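PDB 3DUW: O-methyltransferase, putative from Bacillus cereus, which probably transfers the methyl group of S-adenosyl-L-methionine to a hydroxyl oxygen of an acceptor substrate, and is held here with the product S-adenosyl-L-homocysteine. Local coordinates for residues A[95-98]-A[99-102]; A[138-141]-A[142-145]; A[156-159]-A[160-163]. All blocks are in the same frame, centred on the assembly; numbering follows the deposited sequence.

Overall arrangement
The three contacts follow one another along a Rossmann-like methyltransferase chain, and two of them meet S-adenosyl-L-homocysteine. Contact 1, two turns of helix 93-105, brings His95 to the ribose; contact 2, the loop leaving strand 136-139, reaches the amino group through Asp140 and lies beside the adenine through Asp142. Their centres are 19 Å apart and their nearest atoms about 9 Å, without touching; the ligand, which both meet, spans the gap. Contact 3, the turn leading into strand 162-166, has its centre 17 Å from that of contact 2. Those two touch through neighbouring strands, Ile139 CD1 packing 3.9 Å from Ile163 CG2. Contacts 1 and 3 stay about 17 Å apart at their nearest atoms.

Contact 1: A[95-98]-A[99-102]; sequences HADI and ARSN. With SAH (S-adenosyl-L-homocysteine), chain C.
Ala96 and Ala99 form the close-packed side of this stretch of helix 93-105. The Ala99 methyl sits against His95 O and Ala96 O, its CB 3.4 Å from His95 O, the same carbonyl that accepts a bond from Ala99 N at 2.8 Å. The methyl of Ala96 touches Val114 and Thr116 of strand 112-116, and its CB also lies 3.6 Å from Arg100 NH1. On the outward side Asp97 and Ser101 are exposed. Asp97 OD1 makes a salt bridge to Arg100 NH1 at 2.9 Å, but the N-H points poorly (127°), so as a hydrogen bond it is weak. Arg100 is steadied from its other nitrogen, NH2, by Thr116 OG1 and Val114 O. This helix is the crossover of a beta-alpha-beta unit, strand 85-90 to strand 112-116. Near its start, His95 ND1 donates to SAH O3' at 2.9 Å with an angle of 154°, the ribose oxygen lying at the ring's edge near its plane. Ser101 has OG anti to its carbonyl carbon (chi1 -57°), which folds the hydroxyl back to donate to Asp97 O at 2.7 Å, while Ser101 N reaches that oxygen from the opposite face of the carbonyl plane.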
loop_
_atom_site.group_PDB
_atom_site.type_symbol
_atom_site.label_atom_id
_atom_site.label_comp_id
_atom_site.label_asym_id
_atom_site.label_seq_id
_atom_site.Cartn_x
_atom_site.Cartn_y
_atom_site.Cartn_z
ATOM N N HIS A 95 -20.635 13.985 14.634
ATOM C CA HIS A 95 -19.465 13.160 14.338
ATOM C C HIS A 95 -18.197 13.832 14.847
ATOM O O HIS A 95 -17.364 13.199 15.496
ATOM C CB HIS A 95 -19.303 12.929 12.831
ATOM C CG HIS A 95 -20.359 12.063 12.226
ATOM N ND1 HIS A 95 -20.275 11.589 10.935
ATOM C CD2 HIS A 95 -21.534 11.603 12.719
ATOM C CE1 HIS A 95 -21.352 10.875 10.657
ATOM N NE2 HIS A 95 -22.132 10.868 11.724
ATOM N N ALA A 96 -18.054 15.118 14.543
ATOM C CA ALA A 96 -16.868 15.862 14.940
ATOM C C ALA A 96 -16.621 15.837 16.440
ATOM O O ALA A 96 -15.492 15.637 16.879
ATOM C CB ALA A 96 -16.963 17.301 14.446
ATOM N N ASP A 97 -17.670 16.040 17.234
ATOM C CA ASP A 97 -17.485 16.025 18.679
ATOM C C ASP A 97 -17.163 14.643 19.213
ATOM O O ASP A 97 -16.405 14.510 20.173
ATOM C CB ASP A 97 -18.705 16.597 19.395
ATOM C CG ASP A 97 -18.665 18.104 19.464
ATOM O OD1 ASP A 97 -17.542 18.659 19.512
ATOM O OD2 ASP A 97 -19.743 18.733 19.484
ATOM N N ILE A 98 -17.737 13.616 18.596
ATOM C CA ILE A 98 -17.449 12.251 19.014
ATOM C C ILE A 98 -15.991 11.970 18.660
ATOM O O ILE A 98 -15.261 11.379 19.450
ATOM C CB ILE A 98 -18.394 11.236 18.323
ATOM C CG1 ILE A 98 -19.810 11.407 18.885
ATOM C CG2 ILE A 98 -17.895 9.805 18.534
ATOM C CD1 ILE A 98 -20.853 10.555 18.214
ATOM N N ALA A 99 -15.563 12.421 17.481
ATOM C CA ALA A 99 -14.179 12.228 17.051
ATOM C C ALA A 99 -13.216 12.917 18.021
ATOM O O ALA A 99 -12.231 12.324 18.447
ATOM C CB ALA A 99 -13.983 12.771 15.632
ATOM N N ARG A 100 -13.502 14.171 18.370
ATOM C CA ARG A 100 -12.651 14.901 19.306
ATOM C C ARG A 100 -12.548 14.140 20.619
ATOM O O ARG A 100 -11.482 14.075 21.223
ATOM C CB ARG A 100 -13.210 16.301 19.581
ATOM C CG ARG A 100 -13.168 17.222 18.383
ATOM C CD ARG A 100 -13.517 18.662 18.752
ATOM N NE ARG A 100 -13.559 19.500 17.556
ATOM C CZ ARG A 100 -14.655 19.749 16.846
ATOM N NH1 ARG A 100 -15.829 19.245 17.212
ATOM N NH2 ARG A 100 -14.565 20.464 15.731
ATOM N N SER A 101 -13.663 13.556 21.048
ATOM C CA SER A 101 -13.706 12.806 22.296
ATOM C C SER A 101 -12.858 11.543 22.201
ATOM O O SER A 101 -12.117 11.216 23.127
ATOM C CB SER A 101 -15.156 12.456 22.640
ATOM O OG SER A 101 -15.945 13.636 22.717
ATOM N N ASN A 102 -12.959 10.837 21.078
ATOM C CA ASN A 102 -12.178 9.622 20.886
ATOM C C ASN A 102 -10.702 9.954 20.774
ATOM O O ASN A 102 -9.857 9.252 21.326
ATOM C CB ASN A 102 -12.638 8.875 19.633
ATOM C CG ASN A 102 -13.971 8.183 19.831
ATOM O OD1 ASN A 102 -14.289 7.740 20.933
ATOM N ND2 ASN A 102 -14.750 8.069 18.762
HETATM N N SAH C . -12.052 8.001 7.440
HETATM C CA SAH C . -12.908 7.775 8.663
HETATM C CB SAH C . -14.341 7.618 8.280
HETATM C CG SAH C . -15.014 8.773 7.575
HETATM S SD SAH C . -16.656 8.212 6.946
HETATM C C SAH C . -12.436 6.443 9.336
HETATM O O SAH C . -11.559 5.777 8.778
HETATM O OXT SAH C . -12.997 6.127 10.445
HETATM C "C5'" SAH C . -17.041 9.567 5.912
HETATM C "C4'" SAH C . -17.243 10.916 6.757
HETATM O "O4'" SAH C . -17.521 11.854 5.720
HETATM C "C3'" SAH C . -18.473 10.984 7.650
HETATM O "O3'" SAH C . -18.132 11.231 9.016
HETATM C "C2'" SAH C . -19.324 12.135 6.978
HETATM O "O2'" SAH C . -20.130 12.844 7.907
HETATM C "C1'" SAH C . -18.247 12.972 6.316
HETATM N N9 SAH C . -18.634 13.812 5.344
HETATM C C8 SAH C . -19.580 13.717 4.338
HETATM N N7 SAH C . -19.674 14.755 3.568
HETATM C C5 SAH C . -18.707 15.656 4.079
HETATM C C6 SAH C . -18.328 16.981 3.653
HETATM N N6 SAH C . -18.885 17.620 2.615
HETATM N N1 SAH C . -17.334 17.566 4.395
HETATM C C2 SAH C . -16.737 16.955 5.460
HETATM N N3 SAH C . -17.072 15.691 5.899
HETATM C C4 SAH C . -18.062 15.103 5.163
#

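Contact 2: A[138-141]-A[142-145]; sequences FIDA and DKQN. With SAH (S-adenosyl-L-homocysteine), chain C.
Lys143 folds back over the loop that leaves strand 136-139, and its ammonium group bonds to both Asp140 and Ala141. Beyond CB, CG lies 4.0 Å from Ala141 O, and the bend at chi2 (-47°) brings CD closer to that oxygen. CE is 3.7 Å from each of Asp140 OD1 and Ala141 O. A second bend, at chi4, sets NZ between them. It donates to Ala141 O at 2.9 Å, tilted 26° from the carbonyl plane, and to Asp140 OD1 at 3.1 Å in a salt bridge that meets the carboxylate on its anti side, 33° out of plane. Asn167 adds a weak bond to NZ. The other carboxylate oxygen, Asp140 OD2, receives the amino group of S-adenosyl-L-homocysteine; the modelled 2.3 Å to SAH N is too short to be trusted as an exact length. Farther along, Asp142 OD1 lies 3.3 Å from SAH N7 and is hydrogen-bonded to Tyr149, so this loop at the end of a Rossmann-like strand serves both ends of the ligand. The lysine thus acts as a second-shell partner: it probably helps hold the Asp140 carboxylate's rotation, leaving OD2 to face the ligand amino group, and its positive charge probably helps offset the nearby carboxylate of Asp166.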
loop_
_atom_site.group_PDB
_atom_site.type_symbol
_atom_site.label_atom_id
_atom_site.label_comp_id
_atom_site.label_asym_id
_atom_site.label_seq_id
_atom_site.Cartn_x
_atom_site.Cartn_y
_atom_site.Cartn_z
ATOM N N PHE A 138 -5.398 12.176 3.148
ATOM C CA PHE A 138 -6.308 11.035 3.103
ATOM C C PHE A 138 -7.703 11.541 2.762
ATOM O O PHE A 138 -8.306 12.286 3.535
ATOM C CB PHE A 138 -6.311 10.317 4.462
ATOM C CG PHE A 138 -7.181 9.085 4.509
ATOM C CD1 PHE A 138 -7.163 8.157 3.471
ATOM C CD2 PHE A 138 -7.997 8.836 5.610
ATOM C CE1 PHE A 138 -7.947 6.998 3.531
ATOM C CE2 PHE A 138 -8.779 7.684 5.677
ATOM C CZ PHE A 138 -8.753 6.763 4.635
ATOM N N ILE A 139 -8.194 11.154 1.590
ATOM C CA ILE A 139 -9.514 11.567 1.126
ATOM C C ILE A 139 -10.487 10.434 1.419
ATOM O O ILE A 139 -10.451 9.384 0.770
ATOM C CB ILE A 139 -9.485 11.883 -0.380
ATOM C CG1 ILE A 139 -8.402 12.929 -0.660
ATOM C CG2 ILE A 139 -10.843 12.395 -0.827
ATOM C CD1 ILE A 139 -8.230 13.281 -2.125
ATOM N N ASP A 140 -11.362 10.657 2.395
ATOM C CA ASP A 140 -12.303 9.629 2.820
ATOM C C ASP A 140 -13.617 10.209 3.343
ATOM O O ASP A 140 -14.077 9.844 4.426
ATOM C CB ASP A 140 -11.632 8.777 3.904
ATOM C CG ASP A 140 -12.380 7.498 4.203
ATOM O OD1 ASP A 140 -13.032 6.955 3.292
ATOM O OD2 ASP A 140 -12.292 7.020 5.353
ATOM N N ALA A 141 -14.222 11.099 2.563
ATOM C CA ALA A 141 -15.480 11.721 2.956
ATOM C C ALA A 141 -16.582 11.344 1.968
ATOM O O ALA A 141 -16.821 10.160 1.723
ATOM C CB ALA A 141 -15.304 13.238 3.020
ATOM N N ASP A 142 -17.272 12.345 1.424
ATOM C CA ASP A 142 -18.322 12.090 0.443
ATOM C C ASP A 142 -17.611 11.966 -0.897
ATOM O O ASP A 142 -17.087 12.939 -1.430
ATOM C CB ASP A 142 -19.358 13.226 0.442
ATOM C CG ASP A 142 -18.735 14.604 0.314
ATOM O OD1 ASP A 142 -17.688 14.868 0.946
ATOM O OD2 ASP A 142 -19.320 15.441 -0.409
ATOM N N LYS A 143 -17.580 10.747 -1.422
ATOM C CA LYS A 143 -16.872 10.479 -2.661
ATOM C C LYS A 143 -17.386 11.230 -3.883
ATOM O O LYS A 143 -16.657 11.382 -4.864
ATOM C CB LYS A 143 -16.832 8.968 -2.911
ATOM C CG LYS A 143 -16.350 8.155 -1.694
ATOM C CD LYS A 143 -15.081 8.740 -1.072
ATOM C CE LYS A 143 -14.496 7.859 0.043
ATOM N NZ LYS A 143 -15.300 7.760 1.301
ATOM N N GLN A 144 -18.622 11.719 -3.842
ATOM C CA GLN A 144 -19.117 12.474 -4.987
ATOM C C GLN A 144 -18.285 13.743 -5.169
ATOM O O GLN A 144 -18.228 14.301 -6.263
ATOM C CB GLN A 144 -20.604 12.840 -4.843
ATOM C CG GLN A 144 -21.071 13.248 -3.467
ATOM C CD GLN A 144 -21.522 12.061 -2.638
ATOM O OE1 GLN A 144 -20.705 11.321 -2.102
ATOM N NE2 GLN A 144 -22.836 11.871 -2.538
ATOM N N ASN A 145 -17.613 14.181 -4.107
ATOM C CA ASN A 145 -16.792 15.387 -4.168
ATOM C C ASN A 145 -15.296 15.131 -4.332
ATOM O O ASN A 145 -14.491 16.055 -4.210
ATOM C CB ASN A 145 -17.027 16.249 -2.923
ATOM C CG ASN A 145 -18.075 17.323 -3.149
ATOM O OD1 ASN A 145 -18.855 17.645 -2.250
ATOM N ND2 ASN A 145 -18.087 17.894 -4.349
HETATM N N SAH C . -12.052 8.001 7.440
HETATM C CA SAH C . -12.908 7.775 8.663
HETATM C CB SAH C . -14.341 7.618 8.280
HETATM C CG SAH C . -15.014 8.773 7.575
HETATM S SD SAH C . -16.656 8.212 6.946
HETATM C C SAH C . -12.436 6.443 9.336
HETATM O O SAH C . -11.559 5.777 8.778
HETATM O OXT SAH C . -12.997 6.127 10.445
HETATM C "C5'" SAH C . -17.041 9.567 5.912
HETATM C "C4'" SAH C . -17.243 10.916 6.757
HETATM O "O4'" SAH C . -17.521 11.854 5.720
HETATM C "C3'" SAH C . -18.473 10.984 7.650
HETATM O "O3'" SAH C . -18.132 11.231 9.016
HETATM C "C2'" SAH C . -19.324 12.135 6.978
HETATM O "O2'" SAH C . -20.130 12.844 7.907
HETATM C "C1'" SAH C . -18.247 12.972 6.316
HETATM N N9 SAH C . -18.634 13.812 5.344
HETATM C C8 SAH C . -19.580 13.717 4.338
HETATM N N7 SAH C . -19.674 14.755 3.568
HETATM C C5 SAH C . -18.707 15.656 4.079
HETATM C C6 SAH C . -18.328 16.981 3.653
HETATM N N6 SAH C . -18.885 17.620 2.615
HETATM N N1 SAH C . -17.334 17.566 4.395
HETATM C C2 SAH C . -16.737 16.955 5.460
HETATM N N3 SAH C . -17.072 15.691 5.899
HETATM C C4 SAH C . -18.062 15.103 5.163
#

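Contact 3: A[156-159]-A[160-163]; sequences LSRP and GTVI
Ser157 and Thr161 meet first, the methylene CB of Ser157 standing 3.5 Å from Thr161 OG1, while the serine hydroxyl turns back to Leu154 O in the preceding helix. At the next residue, the backbone N of Arg158 donates to Thr161 OG1 at 2.9 Å along a fairly straight line (161°). Thr161 can offer this oxygen because its chi1 of -72° places OG1 beside its own backbone N, facing the chain of Arg158; the same hydroxyl is bonded to Phe134 O. The carbonyl of Arg158 then accepts from Thr161 N at 2.9 Å, the closing bond of a type II beta turn from Arg158 to Thr161. Along the arginine side chain, CG rests 3.4 Å from Thr161 OG1, and the extended chain beyond it carries NE to a salt bridge with Asp135; the guanidinium then turns so that NH1 weakly bonds Pro159 O. Pro159 and Gly160 occupy the turn's two corners, Gly160 with the positive phi (103°) that a type II turn has there and glycine readily adopts. This turn links helix 146-155 to strand 162-166, which lies between strands 136-139 and 214-221, with Val162 packed on helix 44-57 and on Ile56 of the second subunit.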
loop_
_atom_site.group_PDB
_atom_site.type_symbol
_atom_site.label_atom_id
_atom_site.label_comp_id
_atom_site.label_asym_id
_atom_site.label_seq_id
_atom_site.Cartn_x
_atom_site.Cartn_y
_atom_site.Cartn_z
ATOM N N LEU A 156 -2.901 22.238 -1.926
ATOM C CA LEU A 156 -2.307 22.311 -0.595
ATOM C C LEU A 156 -1.151 21.340 -0.379
ATOM O O LEU A 156 -0.718 21.124 0.752
ATOM C CB LEU A 156 -3.389 22.063 0.458
ATOM C CG LEU A 156 -4.593 23.004 0.369
ATOM C CD1 LEU A 156 -5.652 22.595 1.380
ATOM C CD2 LEU A 156 -4.140 24.438 0.609
ATOM N N SER A 157 -0.640 20.773 -1.466
ATOM C CA SER A 157 0.453 19.812 -1.385
ATOM C C SER A 157 1.831 20.421 -1.627
ATOM O O SER A 157 1.975 21.632 -1.801
ATOM C CB SER A 157 0.231 18.700 -2.412
ATOM O OG SER A 157 0.393 19.194 -3.733
ATOM N N ARG A 158 2.836 19.552 -1.619
ATOM C CA ARG A 158 4.222 19.923 -1.885
ATOM C C ARG A 158 4.780 18.759 -2.696
ATOM O O ARG A 158 4.209 17.667 -2.689
ATOM C CB ARG A 158 5.026 20.081 -0.585
ATOM C CG ARG A 158 5.256 18.788 0.199
ATOM C CD ARG A 158 6.308 18.975 1.290
ATOM N NE ARG A 158 6.517 17.775 2.101
ATOM C CZ ARG A 158 6.991 16.619 1.642
ATOM N NH1 ARG A 158 7.314 16.487 0.363
ATOM N NH2 ARG A 158 7.153 15.592 2.468
ATOM N N PRO A 159 5.879 18.974 -3.429
ATOM C CA PRO A 159 6.420 17.855 -4.203
ATOM C C PRO A 159 6.723 16.711 -3.243
ATOM O O PRO A 159 7.379 16.909 -2.222
ATOM C CB PRO A 159 7.681 18.449 -4.825
ATOM C CG PRO A 159 7.295 19.886 -5.029
ATOM C CD PRO A 159 6.610 20.221 -3.722
ATOM N N GLY A 160 6.229 15.518 -3.561
ATOM C CA GLY A 160 6.462 14.380 -2.693
ATOM C C GLY A 160 5.256 14.022 -1.843
ATOM O O GLY A 160 5.242 12.978 -1.202
ATOM N N THR A 161 4.246 14.885 -1.829
ATOM C CA THR A 161 3.038 14.621 -1.051
ATOM C C THR A 161 2.373 13.322 -1.489
ATOM O O THR A 161 2.281 13.027 -2.681
ATOM C CB THR A 161 2.011 15.769 -1.196
ATOM O OG1 THR A 161 2.482 16.919 -0.483
ATOM C CG2 THR A 161 0.651 15.359 -0.643
ATOM N N VAL A 162 1.924 12.546 -0.509
ATOM C CA VAL A 162 1.235 11.292 -0.775
ATOM C C VAL A 162 -0.262 11.528 -0.598
ATOM O O VAL A 162 -0.684 12.168 0.366
ATOM C CB VAL A 162 1.676 10.188 0.211
ATOM C CG1 VAL A 162 0.806 8.943 0.034
ATOM C CG2 VAL A 162 3.138 9.847 -0.015
ATOM N N ILE A 163 -1.054 11.032 -1.541
ATOM C CA ILE A 163 -2.504 11.163 -1.472
ATOM C C ILE A 163 -3.116 9.771 -1.526
ATOM O O ILE A 163 -2.820 8.991 -2.434
ATOM C CB ILE A 163 -3.066 11.981 -2.660
ATOM C CG1 ILE A 163 -2.487 13.398 -2.646
ATOM C CG2 ILE A 163 -4.590 12.028 -2.584
ATOM C CD1 ILE A 163 -2.818 14.214 -3.888
#